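DNA repair protein RecO (Deinococcus radiodurans, PDB 1U5K) probably takes part in DNA repair and in recombination by the RecF pathway, and carries a bound zinc ion. Local coordinates at residues K35-R39 / L68-K72; L115-S119 / M136-L140. All blocks are in the same frame, centred on the assembly; numbering follows the deposited sequence.

Contact 1: residues K35-R39 / L68-K72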
ATOM      1  N   LYS A  35      12.324  -4.150  15.107  1.00 30.75           N
ATOM      2  CA  LYS A  35      11.732  -5.308  14.450  1.00 31.86           C
ATOM      3  C   LYS A  35      12.223  -6.574  15.143  1.00 31.11           C
ATOM      4  O   LYS A  35      13.405  -6.709  15.439  1.00 31.27           O
ATOM      5  CB  LYS A  35      12.085  -5.319  12.962  1.00 31.75           C
ATOM      6  CG  LYS A  35      11.257  -6.291  12.128  1.00 35.30           C
ATOM      7  CD  LYS A  35      11.193  -5.894  10.654  1.00 39.80           C
ATOM      8  CE  LYS A  35      10.691  -7.034   9.775  1.00 45.28           C
ATOM      9  NZ  LYS A  35      10.966  -6.872   8.317  1.00 47.02           N
ATOM     10  N   ALA A  36      11.304  -7.482  15.445  1.00 29.82           N
ATOM     11  CA  ALA A  36      11.632  -8.725  16.122  1.00 30.08           C
ATOM     12  C   ALA A  36      10.614  -9.813  15.792  1.00 30.48           C
ATOM     13  O   ALA A  36       9.504  -9.531  15.347  1.00 30.23           O
ATOM     14  CB  ALA A  36      11.661  -8.507  17.617  1.00 30.19           C
ATOM     15  N   ILE A  37      11.001 -11.061  16.033  1.00 31.37           N
ATOM     16  CA  ILE A  37      10.219 -12.251  15.718  1.00 32.01           C
ATOM     17  C   ILE A  37       9.973 -13.062  16.986  1.00 33.32           C
ATOM     18  O   ILE A  37      10.919 -13.329  17.724  1.00 33.06           O
ATOM     19  CB  ILE A  37      10.939 -13.107  14.653  1.00 32.07           C
ATOM     20  CG1 ILE A  37      10.134 -14.367  14.326  1.00 33.03           C
ATOM     21  CG2 ILE A  37      12.340 -13.544  15.090  1.00 31.52           C
ATOM     22  CD1 ILE A  37      10.539 -14.982  12.992  1.00 35.77           C
ATOM     23  N   ALA A  38       8.722 -13.423  17.250  1.00 35.05           N
ATOM     24  CA  ALA A  38       8.367 -14.368  18.297  1.00 37.81           C
ATOM     25  C   ALA A  38       8.167 -15.729  17.632  1.00 41.46           C
ATOM     26  O   ALA A  38       7.175 -15.962  16.933  1.00 40.90           O
ATOM     27  CB  ALA A  38       7.119 -13.914  19.047  1.00 37.84           C
ATOM     28  N   ARG A  39       9.153 -16.606  17.798  1.00 45.19           N
ATOM     29  CA  ARG A  39       9.153 -17.897  17.115  1.00 48.84           C
ATOM     30  C   ARG A  39       8.112 -18.824  17.736  1.00 50.94           C
ATOM     31  O   ARG A  39       7.843 -18.759  18.936  1.00 50.01           O
ATOM     32  CB  ARG A  39      10.550 -18.516  17.077  1.00 49.67           C
ATOM     33  CG  ARG A  39      11.445 -17.832  16.058  1.00 53.01           C
ATOM     34  CD  ARG A  39      12.931 -17.919  16.370  1.00 58.97           C
ATOM     35  NE  ARG A  39      13.752 -16.981  15.605  1.00 61.17           N
ATOM     36  CZ  ARG A  39      14.014 -17.093  14.307  1.00 65.29           C
ATOM     37  NH1 ARG A  39      13.522 -18.099  13.594  1.00 68.04           N
ATOM     38  NH2 ARG A  39      14.777 -16.189  13.706  1.00 65.94           N
ATOM     39  N   LEU A  68      17.628 -10.670  12.627  1.00 51.85           N
ATOM     40  CA  LEU A  68      16.396 -10.265  13.305  1.00 49.24           C
ATOM     41  C   LEU A  68      16.403 -10.642  14.788  1.00 46.59           C
ATOM     42  O   LEU A  68      16.602 -11.801  15.136  1.00 45.40           O
ATOM     43  CB  LEU A  68      15.164 -10.894  12.645  1.00 49.47           C
ATOM     44  CG  LEU A  68      13.950  -9.995  12.400  1.00 49.88           C
ATOM     45  CD1 LEU A  68      14.353  -8.763  11.593  1.00 51.53           C
ATOM     46  CD2 LEU A  68      12.866 -10.759  11.668  1.00 48.45           C
ATOM     47  N   ALA A  69      16.153  -9.675  15.664  1.00 43.73           N
ATOM     48  CA  ALA A  69      16.062  -9.937  17.094  1.00 41.69           C
ATOM     49  C   ALA A  69      14.883 -10.858  17.378  1.00 40.47           C
ATOM     50  O   ALA A  69      13.837 -10.779  16.735  1.00 38.39           O
ATOM     51  CB  ALA A  69      15.927  -8.646  17.881  1.00 42.02           C
ATOM     52  N   SER A  70      15.071 -11.738  18.355  1.00 38.03           N
ATOM     53  CA  SER A  70      14.071 -12.735  18.683  1.00 38.43           C
ATOM     54  C   SER A  70      13.466 -12.366  20.035  1.00 36.79           C
ATOM     55  O   SER A  70      14.181 -11.899  20.911  1.00 35.91           O
ATOM     56  CB  SER A  70      14.712 -14.126  18.623  1.00 38.46           C
ATOM     57  OG  SER A  70      14.686 -14.731  19.898  1.00 43.52           O
ATOM     58  N   VAL A  71      12.152 -12.511  20.184  1.00 35.77           N
ATOM     59  CA  VAL A  71      11.438 -12.142  21.402  1.00 36.22           C
ATOM     60  C   VAL A  71      11.443 -13.351  22.325  1.00 36.56           C
ATOM     61  O   VAL A  71      11.006 -14.427  21.930  1.00 37.17           O
ATOM     62  CB  VAL A  71       9.960 -11.752  21.154  1.00 36.00           C
ATOM     63  CG1 VAL A  71       9.243 -11.481  22.470  1.00 37.07           C
ATOM     64  CG2 VAL A  71       9.852 -10.545  20.252  1.00 34.44           C
ATOM     65  N   LYS A  72      11.959 -13.170  23.538  1.00 37.49           N
ATOM     66  CA  LYS A  72      12.069 -14.254  24.506  1.00 38.52           C
ATOM     67  C   LYS A  72      10.921 -14.153  25.507  1.00 38.93           C
ATOM     68  O   LYS A  72      10.371 -15.168  25.933  1.00 38.90           O
ATOM     69  CB  LYS A  72      13.452 -14.234  25.171  1.00 38.78           C
ATOM     70  CG  LYS A  72      14.595 -14.585  24.209  1.00 43.26           C
ATOM     71  CD  LYS A  72      15.593 -15.624  24.764  1.00 50.03           C
ATOM     72  CE  LYS A  72      16.719 -16.070  23.806  1.00 51.74           C
ATOM     73  NZ  LYS A  72      18.116 -16.286  24.340  1.00 47.56           N
TER
HETATM   74  O   HOH W   1      15.968  -6.711  14.945  1.00 38.98           O
HETATM   75  O   HOH W   2      11.229 -16.090  19.685  1.00 42.19           O
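Ile37 offers both of its backbone polar atoms to Ala69 and Val71 of strand 69-78. Its N donates to Ala69 O at 2.9 Å, and its O accepts from Val71 N at 2.9 Å. One residue thus bonds to the two neighbours of Ser70, the pattern of a parallel bridge, and Ser70 CA adds a C-H···O approach to Ile37 O. Water extends the ladder at both ends: one molecule links Lys35 O to Ala69 N, and another joins Arg39 N to Val71 O.

The pairing is the parallel join of strands 32-38 and 69-78 in the N-terminal domain, where a 1-2-3-5-4 strand order and family membership mark an OB fold. On one face Val71 leans over the alanines of the neighbouring strand: chi1 of 176° sets CG1 anti to the backbone N and leaves CG2 beside it, 3.8 Å from Ala36 CB, while Val71 CB is 4.1 Å from Ala38 CB. The other face carries Ile37 and Ser70. There Ile37 CD1 sits over the centre of the Arg39 guanidinium, 4.2 Å above its plane, and Ser70 CB comes to that group's edge. Near the start of the pairing, Lys35 CG lies 4.0 Å from Leu68 CD1. Farther out, Ala36 and Ala38 bond through their backbones to Val25 and Ile23, and Ser70 to Tyr61, which places both segments inside the sheet.

Contact 2: residues L115-S119 / M136-L140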
ATOM      1  N   LEU A 115       5.149  11.509  21.685  1.00 24.21           N
ATOM      2  CA  LEU A 115       4.140  12.105  20.827  1.00 23.41           C
ATOM      3  C   LEU A 115       3.315  11.050  20.107  1.00 22.87           C
ATOM      4  O   LEU A 115       2.097  11.209  19.964  1.00 23.04           O
ATOM      5  CB  LEU A 115       4.768  13.016  19.782  1.00 24.90           C
ATOM      6  CG  LEU A 115       4.246  14.411  19.451  1.00 31.53           C
ATOM      7  CD1 LEU A 115       4.248  14.569  17.945  1.00 36.91           C
ATOM      8  CD2 LEU A 115       2.928  14.885  20.049  1.00 32.39           C
ATOM      9  N   PHE A 116       3.967  10.014  19.584  1.00 23.73           N
ATOM     10  CA  PHE A 116       3.213   8.917  18.974  1.00 23.44           C
ATOM     11  C   PHE A 116       2.229   8.236  19.937  1.00 23.36           C
ATOM     12  O   PHE A 116       1.059   8.013  19.620  1.00 23.62           O
ATOM     13  CB  PHE A 116       4.156   7.892  18.345  1.00 23.42           C
ATOM     14  CG  PHE A 116       3.440   6.710  17.787  1.00 21.37           C
ATOM     15  CD1 PHE A 116       2.771   6.813  16.577  1.00 25.24           C
ATOM     16  CD2 PHE A 116       3.421   5.518  18.472  1.00 21.45           C
ATOM     17  CE1 PHE A 116       2.068   5.738  16.078  1.00 25.07           C
ATOM     18  CE2 PHE A 116       2.733   4.441  17.973  1.00 23.54           C
ATOM     19  CZ  PHE A 116       2.053   4.548  16.780  1.00 22.10           C
ATOM     20  N   ALA A 117       2.703   7.896  21.128  1.00 23.65           N
ATOM     21  CA  ALA A 117       1.875   7.256  22.142  1.00 23.84           C
ATOM     22  C   ALA A 117       0.676   8.141  22.483  1.00 23.71           C
ATOM     23  O   ALA A 117      -0.461   7.657  22.565  1.00 23.83           O
ATOM     24  CB  ALA A 117       2.698   6.930  23.386  1.00 25.35           C
ATOM     25  N   ALA A 118       0.907   9.449  22.572  1.00 23.63           N
ATOM     26  CA  ALA A 118      -0.175  10.389  22.890  1.00 24.17           C
ATOM     27  C   ALA A 118      -1.200  10.434  21.764  1.00 23.47           C
ATOM     28  O   ALA A 118      -2.390  10.591  22.001  1.00 22.41           O
ATOM     29  CB  ALA A 118       0.383  11.786  23.148  1.00 24.17           C
ATOM     30  N   SER A 119      -0.733  10.276  20.526  1.00 23.94           N
ATOM     31  CA  SER A 119      -1.613  10.257  19.370  1.00 22.63           C
ATOM     32  C   SER A 119      -2.580   9.096  19.473  1.00 22.27           C
ATOM     33  O   SER A 119      -3.761   9.264  19.194  1.00 24.36           O
ATOM     34  CB  SER A 119      -0.824  10.280  18.045  1.00 23.67           C
ATOM     35  OG  SER A 119      -0.446   8.992  17.618  1.00 23.56           O
ATOM     36  N   MET A 136      -1.548  15.483  15.148  1.00 23.81           N
ATOM     37  CA  MET A 136      -0.416  14.695  15.594  1.00 23.84           C
ATOM     38  C   MET A 136       0.506  14.391  14.418  1.00 23.61           C
ATOM     39  O   MET A 136       1.726  14.463  14.538  1.00 23.08           O
ATOM     40  CB  MET A 136      -0.912  13.408  16.257  1.00 24.79           C
ATOM     41  CG  MET A 136      -1.688  13.689  17.548  1.00 29.29           C
ATOM     42  SD  MET A 136      -0.693  14.495  18.786  1.00 39.59           S
ATOM     43  CE  MET A 136       0.108  13.199  19.413  1.00 40.70           C
ATOM     44  N   SER A 137      -0.078  14.100  13.265  1.00 22.86           N
ATOM     45  CA  SER A 137       0.731  13.866  12.082  1.00 24.61           C
ATOM     46  C   SER A 137       1.552  15.109  11.677  1.00 24.78           C
ATOM     47  O   SER A 137       2.770  15.021  11.442  1.00 23.26           O
ATOM     48  CB  SER A 137      -0.138  13.148  11.031  1.00 25.15           C
ATOM     49  OG  SER A 137      -0.920  14.116  10.364  1.00 33.08           O
ATOM     50  N   TYR A 138       0.956  16.299  11.723  1.00 23.64           N
ATOM     51  CA  TYR A 138       1.692  17.531  11.444  1.00 23.50           C
ATOM     52  C   TYR A 138       2.742  17.830  12.513  1.00 23.61           C
ATOM     53  O   TYR A 138       3.884  18.199  12.209  1.00 23.90           O
ATOM     54  CB  TYR A 138       0.746  18.722  11.242  1.00 23.23           C
ATOM     55  CG  TYR A 138       0.230  18.926   9.848  1.00 21.09           C
ATOM     56  CD1 TYR A 138      -0.841  18.186   9.377  1.00 20.82           C
ATOM     57  CD2 TYR A 138       0.823  19.851   8.974  1.00 23.93           C
ATOM     58  CE1 TYR A 138      -1.296  18.365   8.089  1.00 20.25           C
ATOM     59  CE2 TYR A 138       0.340  20.067   7.695  1.00 24.01           C
ATOM     60  CZ  TYR A 138      -0.724  19.306   7.251  1.00 21.67           C
ATOM     61  OH  TYR A 138      -1.260  19.460   5.992  1.00 22.78           O
ATOM     62  N   LYS A 139       2.385  17.591  13.769  1.00 23.27           N
ATOM     63  CA  LYS A 139       3.336  17.752  14.850  1.00 24.36           C
ATOM     64  C   LYS A 139       4.562  16.870  14.712  1.00 24.03           C
ATOM     65  O   LYS A 139       5.671  17.315  14.980  1.00 22.50           O
ATOM     66  CB  LYS A 139       2.697  17.536  16.223  1.00 24.80           C
ATOM     67  CG  LYS A 139       3.539  18.073  17.359  1.00 26.73           C
ATOM     68  CD  LYS A 139       3.346  19.557  17.644  1.00 28.47           C
ATOM     69  CE  LYS A 139       4.278  20.006  18.763  1.00 27.56           C
ATOM     70  NZ  LYS A 139       4.519  21.463  18.777  1.00 33.25           N
ATOM     71  N   LEU A 140       4.369  15.627  14.282  1.00 23.87           N
ATOM     72  CA  LEU A 140       5.495  14.725  14.098  1.00 23.09           C
ATOM     73  C   LEU A 140       6.447  15.215  13.007  1.00 22.94           C
ATOM     74  O   LEU A 140       7.615  14.866  13.032  1.00 22.31           O
ATOM     75  CB  LEU A 140       5.038  13.300  13.783  1.00 23.17           C
ATOM     76  CG  LEU A 140       4.414  12.503  14.921  1.00 23.89           C
ATOM     77  CD1 LEU A 140       3.464  11.383  14.475  1.00 26.55           C
ATOM     78  CD2 LEU A 140       5.480  11.989  15.868  1.00 28.04           C
TER
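Met136 reaches from helix 129-141 to the wall of helix 110-125 with a chain folded back at chi2 and chi3 (-62° and -81°), which brings its thioether over Leu115 and Ser119. The methyl CE lies 3.3 Å from Leu115 CD2 and 3.4 Å from Ser119 CB, a closeness that is doubtful because the placing of CE is unsure, and it approaches Ala118 CB at 4.0 Å. Behind it Met136 CG lies 3.6 Å from Ser119 CB. With an alanine in place of Met136, the packing of CG, SD and CE on Leu115 CD2 and Ser119 would be lost and a gap would probably open between the helices.

The second branch of Leu115 serves the next turn: CD1 meets Leu140 CD2 at 3.5 Å, the two leucine side chains lying alongside and pointing opposite ways, and Lys139 CG at 3.6 Å, Leu115 running across the lysine chain. Lys139 bends at chi2 (85°) and carries its amine away to the carbonyls of Val194 and Arg196. The helices run antiparallel, their local axes 10.3 Å apart, within the helical C-terminal part of the protein; Val198 of helix 198-203 covers Leu115 and Met136. Ser119 OG turns back to Phe116 O at 2.7 Å, on an in-plane lone pair, so its polar atom is satisfied within its own helix and the serine gives carbon to an interface held by apolar packing.

Contact 1 closes along the chain before contact 2 opens, and the two share no strand or helix. The first joins strands 32-38 and 69-78 in the N-terminal OB domain; the second pairs helices 110-125 and 129-141 in the C-terminal family region, close to the centre of the chain. Their centres are 27 Å apart and their nearest atoms about 13 Å, so they do not meet. Phe116 and Ala117 of contact 2 nevertheless pack on strand 5-17 of the same sheet that holds contact 1, so the helical region meets the OB domain directly. Each contact is packing within its own part of the protein, away from the zinc-binding cysteines.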